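Local coordinates for protein lipase (Rhizopus niveus, PDB 1LGY) that hydrolyses the ester bonds of triacylglycerols and their partial glycerides, with a strong preference for the 1 and 3 positions of glycerol, at residues S227-V232 against Y260-E265; Q15-Y20 against S171-G176. One frame throughout, in Å; residues are numbered along the deposited sequence.

Contact 1. Residues S227-V232 against Y260-E265; sequences SGTSNV and YFDINE
Phe-261 sets its ring edge-on to the 227-232 segment, so that two different groups line up along one rim of the ring and neither lies over a face. The backbone carbonyl oxygen of Thr-229 comes into the ring plane, with O 3.7 Å from CD1 of Phe-261. Farther along the same rim, the CG2 methyl of Val-232 stands 4.2 Å from CE1 of Phe-261, the two side chains meeting at about a right angle. With CG1 of the valine anti to the backbone N (chi1 179°), CG2 lies anti to the carbonyl carbon and is the branch that meets the ring. On the outer side Thr-229 and Asp-262 also cross nearly perpendicularly, but OG1 of Thr-229 stays 3.8 Å from OD2 of Asp-262, too far for a hydrogen bond.

Phe-261 and Asp-262 are the two central residues of a type I' turn from Tyr-260 to Ile-263, which makes a tight beta hairpin; the other segment holds the loop that links strands 221-227 and 231-235 of the central sheet. The contact therefore brings a hairpin turn against a loop near one end of that sheet, and Phe-261 reaches on to Thr-18 of helix 11-26 and to Ile-225.

With one methyl-ring contact beside the carbonyl, the attraction is probably mostly dispersion, with perhaps a small electrostatic share from the oxygen facing the weakly positive C-H rim, while the exposed polar pair probably adds little.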
loop_
_atom_site.group_PDB
_atom_site.type_symbol
_atom_site.label_atom_id
_atom_site.label_comp_id
_atom_site.label_asym_id
_atom_site.label_seq_id
_atom_site.Cartn_x
_atom_site.Cartn_y
_atom_site.Cartn_z
ATOM N N SER A 227 8.024 -14.825 -12.283
ATOM C CA SER A 227 8.212 -14.827 -13.723
ATOM C C SER A 227 6.952 -14.334 -14.383
ATOM O O SER A 227 5.896 -14.986 -14.440
ATOM C CB SER A 227 8.485 -16.232 -14.317
ATOM O OG SER A 227 9.596 -16.993 -13.829
ATOM N N GLY A 228 7.112 -13.080 -14.775
ATOM C CA GLY A 228 6.099 -12.451 -15.609
ATOM C C GLY A 228 4.752 -11.988 -15.030
ATOM O O GLY A 228 4.570 -10.816 -14.660
ATOM N N THR A 229 3.774 -12.890 -14.940
ATOM C CA THR A 229 2.413 -12.414 -14.724
ATOM C C THR A 229 1.487 -13.329 -13.896
ATOM O O THR A 229 0.583 -12.896 -13.167
ATOM C CB THR A 229 1.998 -12.093 -16.219
ATOM O OG1 THR A 229 0.736 -11.457 -16.154
ATOM C CG2 THR A 229 2.026 -13.333 -17.157
ATOM N N SER A 230 1.726 -14.634 -13.964
ATOM C CA SER A 230 0.961 -15.563 -13.155
ATOM C C SER A 230 1.913 -16.437 -12.340
ATOM O O SER A 230 1.461 -17.342 -11.622
ATOM C CB SER A 230 0.056 -16.435 -14.064
ATOM O OG SER A 230 0.762 -16.952 -15.197
ATOM N N ASN A 231 3.223 -16.209 -12.388
ATOM C CA ASN A 231 4.067 -17.038 -11.583
ATOM C C ASN A 231 4.329 -16.268 -10.287
ATOM O O ASN A 231 5.275 -15.512 -10.114
ATOM C CB ASN A 231 5.295 -17.335 -12.444
ATOM C CG ASN A 231 6.130 -18.541 -12.016
ATOM O OD1 ASN A 231 7.349 -18.600 -12.274
ATOM N ND2 ASN A 231 5.500 -19.525 -11.355
ATOM N N VAL A 232 3.375 -16.442 -9.364
ATOM C CA VAL A 232 3.364 -15.807 -8.057
ATOM C C VAL A 232 3.475 -16.824 -6.903
ATOM O O VAL A 232 2.549 -17.568 -6.547
ATOM C CB VAL A 232 2.068 -15.007 -7.976
ATOM C CG1 VAL A 232 1.997 -14.343 -6.628
ATOM C CG2 VAL A 232 1.988 -14.014 -9.133
ATOM N N TYR A 260 3.509 -3.948 -12.631
ATOM C CA TYR A 260 3.129 -5.043 -11.757
ATOM C C TYR A 260 2.048 -5.718 -12.506
ATOM O O TYR A 260 1.046 -5.072 -12.765
ATOM C CB TYR A 260 2.490 -4.626 -10.444
ATOM C CG TYR A 260 3.547 -4.625 -9.368
ATOM C CD1 TYR A 260 4.549 -3.652 -9.411
ATOM C CD2 TYR A 260 3.554 -5.613 -8.373
ATOM C CE1 TYR A 260 5.574 -3.660 -8.470
ATOM C CE2 TYR A 260 4.577 -5.621 -7.425
ATOM C CZ TYR A 260 5.567 -4.639 -7.504
ATOM O OH TYR A 260 6.584 -4.620 -6.625
ATOM N N PHE A 261 2.250 -6.991 -12.834
ATOM C CA PHE A 261 1.292 -7.776 -13.579
ATOM C C PHE A 261 0.967 -7.044 -14.892
ATOM O O PHE A 261 -0.198 -6.977 -15.317
ATOM C CB PHE A 261 0.006 -7.946 -12.798
ATOM C CG PHE A 261 0.083 -8.446 -11.382
ATOM C CD1 PHE A 261 0.331 -9.791 -11.129
ATOM C CD2 PHE A 261 -0.165 -7.557 -10.332
ATOM C CE1 PHE A 261 0.322 -10.242 -9.811
ATOM C CE2 PHE A 261 -0.165 -8.027 -9.023
ATOM C CZ PHE A 261 0.075 -9.368 -8.755
ATOM N N ASP A 262 2.035 -6.412 -15.430
ATOM C CA ASP A 262 2.011 -5.599 -16.630
ATOM C C ASP A 262 1.213 -4.304 -16.702
ATOM O O ASP A 262 0.917 -3.771 -17.782
ATOM C CB ASP A 262 1.605 -6.503 -17.784
ATOM C CG ASP A 262 2.711 -7.486 -18.071
ATOM O OD1 ASP A 262 3.872 -7.073 -18.158
ATOM O OD2 ASP A 262 2.409 -8.671 -18.191
ATOM N N ILE A 263 0.883 -3.741 -15.536
ATOM C CA ILE A 263 0.182 -2.464 -15.450
ATOM C C ILE A 263 1.263 -1.410 -15.180
ATOM O O ILE A 263 2.072 -1.660 -14.278
ATOM C CB ILE A 263 -0.836 -2.525 -14.300
ATOM C CG1 ILE A 263 -1.900 -3.574 -14.521
ATOM C CG2 ILE A 263 -1.490 -1.163 -14.215
ATOM C CD1 ILE A 263 -2.751 -3.933 -13.300
ATOM N N ASN A 264 1.395 -0.273 -15.890
ATOM C CA ASN A 264 2.399 0.713 -15.500
ATOM C C ASN A 264 2.031 1.334 -14.149
ATOM O O ASN A 264 0.896 1.753 -13.876
ATOM C CB ASN A 264 2.522 1.833 -16.540
ATOM C CG ASN A 264 3.334 3.043 -16.110
ATOM O OD1 ASN A 264 2.754 4.068 -15.810
ATOM N ND2 ASN A 264 4.644 3.068 -16.000
ATOM N N GLU A 265 3.051 1.338 -13.287
ATOM C CA GLU A 265 2.941 1.848 -11.933
ATOM C C GLU A 265 3.941 2.963 -11.951
ATOM O O GLU A 265 5.150 2.756 -11.945
ATOM C CB GLU A 265 3.343 0.764 -10.933
ATOM C CG GLU A 265 2.400 -0.474 -10.820
ATOM C CD GLU A 265 0.991 -0.328 -10.249
ATOM O OE1 GLU A 265 0.604 0.736 -9.797
ATOM O OE2 GLU A 265 0.233 -1.279 -10.235
#

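Contact 2. Residues Q15-Y20 against S171-G176; sequences QEFTKY and SIFTVG
Tyr-20 and Phe-173 form the dense heart of the contact. CD2 of Tyr-20 sits over the centre of the phenyl ring, 3.4 Å above the Phe-173 plane, and lies 3.5 Å from CE2 of Phe-173. In return, CD1 of Phe-173 lies over one face of the tyrosine ring, displaced toward its rim. The ring planes are inclined by 33° with the two ring centroids 4.2 Å apart, an oblique arrangement in which one side of the tyrosine ring dips toward the phenylalanine. Both residues direct CB toward the partner segment, and with CG anti to the carbonyl carbon, beside the backbone N, the rings are carried to each other in the gap between helix and sheet.

That gap separates helix 11-26 from the parallel part of the central sheet of the alpha/beta-hydrolase fold, where strand 170-175 is flanked by strands 138-144 and 196-201. The helix runs across the strand at 78°, with the segment axes 8.9 Å apart, a spacing bridged by large side chains.

Packing thins away from the ring pair. Phe-17 offers its rim to the rim of Phe-173, CD1 to CE2 at 4.2 Å, and also touches Gln-197 of the next strand. Toward solvent, the exposed Glu-16 brings OE2 to 3.6 Å from CZ of Phe-173, its carboxylate standing almost perpendicular to the phenyl plane.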
loop_
_atom_site.group_PDB
_atom_site.type_symbol
_atom_site.label_atom_id
_atom_site.label_comp_id
_atom_site.label_asym_id
_atom_site.label_seq_id
_atom_site.Cartn_x
_atom_site.Cartn_y
_atom_site.Cartn_z
ATOM N N GLN A 15 -5.788 -12.788 -9.600
ATOM C CA GLN A 15 -6.765 -11.858 -10.081
ATOM C C GLN A 15 -7.027 -10.809 -9.057
ATOM O O GLN A 15 -7.177 -9.641 -9.404
ATOM C CB GLN A 15 -8.066 -12.554 -10.377
ATOM C CG GLN A 15 -8.056 -12.997 -11.825
ATOM C CD GLN A 15 -8.671 -14.369 -12.046
ATOM O OE1 GLN A 15 -9.891 -14.548 -12.023
ATOM N NE2 GLN A 15 -7.810 -15.365 -12.281
ATOM N N GLU A 16 -7.070 -11.231 -7.796
ATOM C CA GLU A 16 -7.337 -10.287 -6.731
ATOM C C GLU A 16 -6.176 -9.335 -6.585
ATOM O O GLU A 16 -6.392 -8.143 -6.487
ATOM C CB GLU A 16 -7.518 -10.967 -5.405
ATOM C CG GLU A 16 -8.728 -10.396 -4.665
ATOM C CD GLU A 16 -8.614 -10.350 -3.125
ATOM O OE1 GLU A 16 -7.873 -11.148 -2.512
ATOM O OE2 GLU A 16 -9.298 -9.482 -2.544
ATOM N N PHE A 17 -4.951 -9.851 -6.565
ATOM C CA PHE A 17 -3.745 -9.048 -6.437
ATOM C C PHE A 17 -3.582 -8.161 -7.672
ATOM O O PHE A 17 -2.874 -7.145 -7.605
ATOM C CB PHE A 17 -2.531 -9.959 -6.321
ATOM C CG PHE A 17 -2.389 -10.892 -5.101
ATOM C CD1 PHE A 17 -2.778 -10.516 -3.812
ATOM C CD2 PHE A 17 -1.768 -12.115 -5.269
ATOM C CE1 PHE A 17 -2.531 -11.352 -2.724
ATOM C CE2 PHE A 17 -1.521 -12.951 -4.192
ATOM C CZ PHE A 17 -1.897 -12.574 -2.916
ATOM N N THR A 18 -4.208 -8.509 -8.828
ATOM C CA THR A 18 -4.004 -7.663 -9.978
ATOM C C THR A 18 -4.962 -6.500 -9.895
ATOM O O THR A 18 -4.576 -5.390 -10.249
ATOM C CB THR A 18 -4.238 -8.362 -11.295
ATOM O OG1 THR A 18 -3.400 -9.501 -11.306
ATOM C CG2 THR A 18 -3.828 -7.497 -12.504
ATOM N N LYS A 19 -6.174 -6.726 -9.353
ATOM C CA LYS A 19 -7.210 -5.713 -9.241
ATOM C C LYS A 19 -6.694 -4.569 -8.430
ATOM O O LYS A 19 -6.935 -3.424 -8.785
ATOM C CB LYS A 19 -8.470 -6.273 -8.562
ATOM C CG LYS A 19 -9.530 -5.261 -8.211
ATOM C CD LYS A 19 -10.771 -6.075 -8.024
ATOM C CE LYS A 19 -11.999 -5.176 -7.934
ATOM N NZ LYS A 19 -12.372 -4.975 -6.548
ATOM N N TYR A 20 -5.935 -4.889 -7.382
ATOM C CA TYR A 20 -5.424 -3.856 -6.528
ATOM C C TYR A 20 -4.171 -3.185 -7.003
ATOM O O TYR A 20 -3.953 -2.029 -6.641
ATOM C CB TYR A 20 -5.237 -4.438 -5.171
ATOM C CG TYR A 20 -6.601 -4.788 -4.622
ATOM C CD1 TYR A 20 -7.581 -3.812 -4.518
ATOM C CD2 TYR A 20 -6.885 -6.085 -4.266
ATOM C CE1 TYR A 20 -8.854 -4.122 -4.069
ATOM C CE2 TYR A 20 -8.149 -6.405 -3.809
ATOM C CZ TYR A 20 -9.120 -5.419 -3.721
ATOM O OH TYR A 20 -10.393 -5.749 -3.294
ATOM N N SER A 171 -9.266 -3.938 5.121
ATOM C CA SER A 171 -8.285 -4.706 4.385
ATOM C C SER A 171 -7.140 -3.814 3.896
ATOM O O SER A 171 -7.389 -2.635 3.706
ATOM C CB SER A 171 -8.998 -5.327 3.246
ATOM O OG SER A 171 -8.820 -6.697 3.484
ATOM N N ILE A 172 -5.900 -4.245 3.648
ATOM C CA ILE A 172 -4.800 -3.374 3.223
ATOM C C ILE A 172 -4.087 -4.115 2.119
ATOM O O ILE A 172 -3.781 -5.277 2.342
ATOM C CB ILE A 172 -3.679 -3.114 4.281
ATOM C CG1 ILE A 172 -4.167 -2.425 5.504
ATOM C CG2 ILE A 172 -2.672 -2.126 3.682
ATOM C CD1 ILE A 172 -3.162 -2.551 6.642
ATOM N N PHE A 173 -3.754 -3.479 0.978
ATOM C CA PHE A 173 -3.031 -4.138 -0.106
ATOM C C PHE A 173 -1.892 -3.293 -0.607
ATOM O O PHE A 173 -2.166 -2.126 -0.850
ATOM C CB PHE A 173 -3.931 -4.380 -1.278
ATOM C CG PHE A 173 -4.809 -5.599 -1.115
ATOM C CD1 PHE A 173 -5.990 -5.529 -0.373
ATOM C CD2 PHE A 173 -4.473 -6.774 -1.771
ATOM C CE1 PHE A 173 -6.837 -6.645 -0.300
ATOM C CE2 PHE A 173 -5.321 -7.878 -1.689
ATOM C CZ PHE A 173 -6.496 -7.815 -0.960
ATOM N N THR A 174 -0.641 -3.719 -0.755
ATOM C CA THR A 174 0.316 -2.827 -1.396
ATOM C C THR A 174 1.118 -3.524 -2.479
ATOM O O THR A 174 1.342 -4.719 -2.419
ATOM C CB THR A 174 1.338 -2.197 -0.358
ATOM O OG1 THR A 174 2.227 -3.227 0.056
ATOM C CG2 THR A 174 0.696 -1.633 0.891
ATOM N N VAL A 175 1.525 -2.858 -3.541
ATOM C CA VAL A 175 2.474 -3.452 -4.479
ATOM C C VAL A 175 3.751 -2.592 -4.392
ATOM O O VAL A 175 3.600 -1.404 -4.299
ATOM C CB VAL A 175 1.966 -3.461 -5.972
ATOM C CG1 VAL A 175 0.847 -4.448 -6.135
ATOM C CG2 VAL A 175 1.444 -2.114 -6.393
ATOM N N GLY A 176 5.001 -3.079 -4.344
ATOM C CA GLY A 176 6.202 -2.224 -4.317
ATOM C C GLY A 176 6.501 -1.544 -2.979
ATOM O O GLY A 176 7.419 -0.739 -2.883
#

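How the contacts relate
Contacts 1 and 2 lie side by side, their centres about 12 Å apart, and are joined through the hairpin that carries Phe-261. CE2 of Phe-261 comes to 3.2 Å from the backbone O of Phe-17 on the helix of contact 2, while CD2 of Tyr-260 packs 3.6 Å from CB of Val-175 on its strand. Tyr-260 also leads to the catalytic site of Ser-145, Asp-204 and His-257, since its OH is hydrogen-bonded to OD2 of Asp-204. The side chain of Phe-261 itself remains about 10 Å from that of Asp-204. Contact 2 is the more deeply buried, and Phe-173 lies near the nucleophile elbow without touching it.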